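Local atomic coordinates of NAD-dependent epimerase/dehydratase (Bacteroides thetaiotaomicron, PDB entry 3DHN), a protein that probably binds NAD or NADP through a Rossmann-type fold and may act as an oxidoreductase or epimerase. Residues Leu141-Phe144 with Tyr145-Leu149. Residues are numbered along the deposited sequence; the frame is centred on the assembly and turned at random.
Sequences LGEF and YLNFL
Phe144 and the pair Phe148 and Leu149 illustrate how the last turn of an alpha-helix can widen into a pi-type turn while its side chains stay packed. Followed outward from the backbone, the Phe144 side chain starts with CB beside the amide of Tyr145, and CG lies anti to the backbone N (chi1 179°), a torsion that carries the ring along the helix toward its C-terminal end. There the two sides of the ring meet different partners. CD1 and CE1 each lie 3.9 Å from Phe148 CB, whereas CD2 lies near both Tyr145 N and Leu149 CG, and CE2 rests 3.7 Å from Leu149 CG, with both Leu149 methyls slightly farther off. The rings of Phe144 and Phe148 are only 20° from parallel but slid apart, with little overlap. Phe144 O sits at the edge of the Phe148 ring, in its plane, and takes two hydrogen bonds, a bent one from Phe148 N (2.9 Å) and a straighter one from Leu149 N (3.1 Å), the latter in the carbonyl plane. With an alanine here, Leu149 CG and Phe148 CB would probably lose their shared aromatic partner. Helix 135-149 packs against helix 87-101, where Phe144 meets Tyr92 and Leu93, and over the central Rossmann-type sheet, where Phe144 touches Met109 of strand 106-110 and Leu149 touches Trp157 and Phe159 of strand 156-161.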
ATOM      1  N   LEU A 141      11.301  -4.671   0.216  1.00 32.02           N
ATOM      2  CA  LEU A 141       9.891  -4.623  -0.143  1.00 31.76           C
ATOM      3  C   LEU A 141       9.669  -5.420  -1.425  1.00 31.76           C
ATOM      4  O   LEU A 141       8.687  -6.151  -1.557  1.00 29.54           O
ATOM      5  CB  LEU A 141       9.451  -3.174  -0.330  1.00 32.41           C
ATOM      6  CG  LEU A 141       7.977  -2.938  -0.654  1.00 31.07           C
ATOM      7  CD1 LEU A 141       7.081  -3.779   0.244  1.00 28.51           C
ATOM      8  CD2 LEU A 141       7.683  -1.452  -0.473  1.00 34.91           C
ATOM      9  N   GLY A 142      10.603  -5.297  -2.360  1.00 31.86           N
ATOM     10  CA  GLY A 142      10.480  -6.019  -3.613  1.00 32.49           C
ATOM     11  C   GLY A 142      10.620  -7.513  -3.415  1.00 34.13           C
ATOM     12  O   GLY A 142       9.963  -8.303  -4.097  1.00 34.49           O
ATOM     13  N   GLU A 143      11.471  -7.896  -2.467  1.00 34.95           N
ATOM     14  CA  GLU A 143      11.714  -9.303  -2.179  1.00 36.21           C
ATOM     15  C   GLU A 143      10.522  -9.956  -1.490  1.00 34.68           C
ATOM     16  O   GLU A 143      10.251 -11.142  -1.687  1.00 35.73           O
ATOM     17  CB  GLU A 143      12.965  -9.463  -1.313  1.00 37.65           C
ATOM     18  CG  GLU A 143      13.925 -10.514  -1.843  1.00 46.72           C
ATOM     19  CD  GLU A 143      14.754 -10.011  -3.015  1.00 53.51           C
ATOM     20  OE1 GLU A 143      15.883  -9.520  -2.781  1.00 57.27           O
ATOM     21  OE2 GLU A 143      14.274 -10.092  -4.167  1.00 54.67           O
ATOM     22  N   PHE A 144       9.808  -9.191  -0.675  1.00 33.54           N
ATOM     23  CA  PHE A 144       8.641  -9.737   0.004  1.00 32.70           C
ATOM     24  C   PHE A 144       7.591 -10.165  -1.018  1.00 31.79           C
ATOM     25  O   PHE A 144       7.046 -11.258  -0.933  1.00 31.21           O
ATOM     26  CB  PHE A 144       8.022  -8.706   0.948  1.00 32.01           C
ATOM     27  CG  PHE A 144       6.806  -9.211   1.658  1.00 33.19           C
ATOM     28  CD1 PHE A 144       6.912 -10.244   2.589  1.00 33.73           C
ATOM     29  CD2 PHE A 144       5.550  -8.691   1.371  1.00 32.09           C
ATOM     30  CE1 PHE A 144       5.783 -10.754   3.218  1.00 30.34           C
ATOM     31  CE2 PHE A 144       4.410  -9.198   1.996  1.00 30.08           C
ATOM     32  CZ  PHE A 144       4.529 -10.232   2.919  1.00 32.04           C
ATOM     33  N   TYR A 145       7.313  -9.291  -1.981  1.00 30.18           N
ATOM     34  CA  TYR A 145       6.333  -9.568  -3.026  1.00 31.49           C
ATOM     35  C   TYR A 145       6.768 -10.763  -3.864  1.00 32.16           C
ATOM     36  O   TYR A 145       6.030 -11.738  -4.018  1.00 32.08           O
ATOM     37  CB  TYR A 145       6.164  -8.330  -3.922  1.00 31.83           C
ATOM     38  CG  TYR A 145       5.568  -8.590  -5.298  1.00 31.50           C
ATOM     39  CD1 TYR A 145       4.268  -9.076  -5.438  1.00 29.05           C
ATOM     40  CD2 TYR A 145       6.318  -8.366  -6.457  1.00 31.11           C
ATOM     41  CE1 TYR A 145       3.727  -9.343  -6.698  1.00 28.73           C
ATOM     42  CE2 TYR A 145       5.786  -8.626  -7.730  1.00 27.73           C
ATOM     43  CZ  TYR A 145       4.490  -9.119  -7.837  1.00 30.21           C
ATOM     44  OH  TYR A 145       3.957  -9.403  -9.072  1.00 31.38           O
ATOM     45  N   LEU A 146       7.983 -10.683  -4.387  1.00 32.95           N
ATOM     46  CA  LEU A 146       8.539 -11.724  -5.245  1.00 34.95           C
ATOM     47  C   LEU A 146       8.695 -13.104  -4.612  1.00 36.71           C
ATOM     48  O   LEU A 146       8.390 -14.120  -5.244  1.00 36.69           O
ATOM     49  CB  LEU A 146       9.903 -11.266  -5.767  1.00 36.13           C
ATOM     50  CG  LEU A 146      10.124 -10.885  -7.233  1.00 37.17           C
ATOM     51  CD1 LEU A 146       8.827 -10.451  -7.902  1.00 36.01           C
ATOM     52  CD2 LEU A 146      11.176  -9.786  -7.286  1.00 32.92           C
ATOM     53  N   ASN A 147       9.167 -13.150  -3.370  1.00 37.26           N
ATOM     54  CA  ASN A 147       9.404 -14.434  -2.718  1.00 38.76           C
ATOM     55  C   ASN A 147       8.348 -14.917  -1.732  1.00 37.78           C
ATOM     56  O   ASN A 147       8.409 -16.060  -1.277  1.00 39.59           O
ATOM     57  CB  ASN A 147      10.780 -14.420  -2.041  1.00 39.06           C
ATOM     58  CG  ASN A 147      11.918 -14.126  -3.021  1.00 42.38           C
ATOM     59  OD1 ASN A 147      11.960 -14.671  -4.129  1.00 45.81           O
ATOM     60  ND2 ASN A 147      12.851 -13.274  -2.609  1.00 45.04           N
ATOM     61  N   PHE A 148       7.387 -14.063  -1.393  1.00 36.65           N
ATOM     62  CA  PHE A 148       6.338 -14.467  -0.469  1.00 35.89           C
ATOM     63  C   PHE A 148       4.929 -14.269  -1.015  1.00 35.91           C
ATOM     64  O   PHE A 148       4.146 -15.218  -1.063  1.00 33.55           O
ATOM     65  CB  PHE A 148       6.472 -13.734   0.869  1.00 37.31           C
ATOM     66  CG  PHE A 148       7.661 -14.169   1.679  1.00 39.78           C
ATOM     67  CD1 PHE A 148       8.892 -13.536   1.528  1.00 41.03           C
ATOM     68  CD2 PHE A 148       7.554 -15.226   2.579  1.00 41.50           C
ATOM     69  CE1 PHE A 148      10.004 -13.949   2.265  1.00 45.13           C
ATOM     70  CE2 PHE A 148       8.660 -15.649   3.325  1.00 43.44           C
ATOM     71  CZ  PHE A 148       9.885 -15.009   3.168  1.00 43.71           C
ATOM     72  N   LEU A 149       4.603 -13.051  -1.432  1.00 33.14           N
ATOM     73  CA  LEU A 149       3.267 -12.788  -1.953  1.00 33.46           C
ATOM     74  C   LEU A 149       2.924 -13.624  -3.173  1.00 33.09           C
ATOM     75  O   LEU A 149       1.804 -14.113  -3.298  1.00 33.62           O
ATOM     76  CB  LEU A 149       3.091 -11.302  -2.288  1.00 32.74           C
ATOM     77  CG  LEU A 149       2.793 -10.366  -1.108  1.00 31.66           C
ATOM     78  CD1 LEU A 149       2.462  -8.975  -1.641  1.00 29.77           C
ATOM     79  CD2 LEU A 149       1.617 -10.902  -0.293  1.00 31.82           C
TER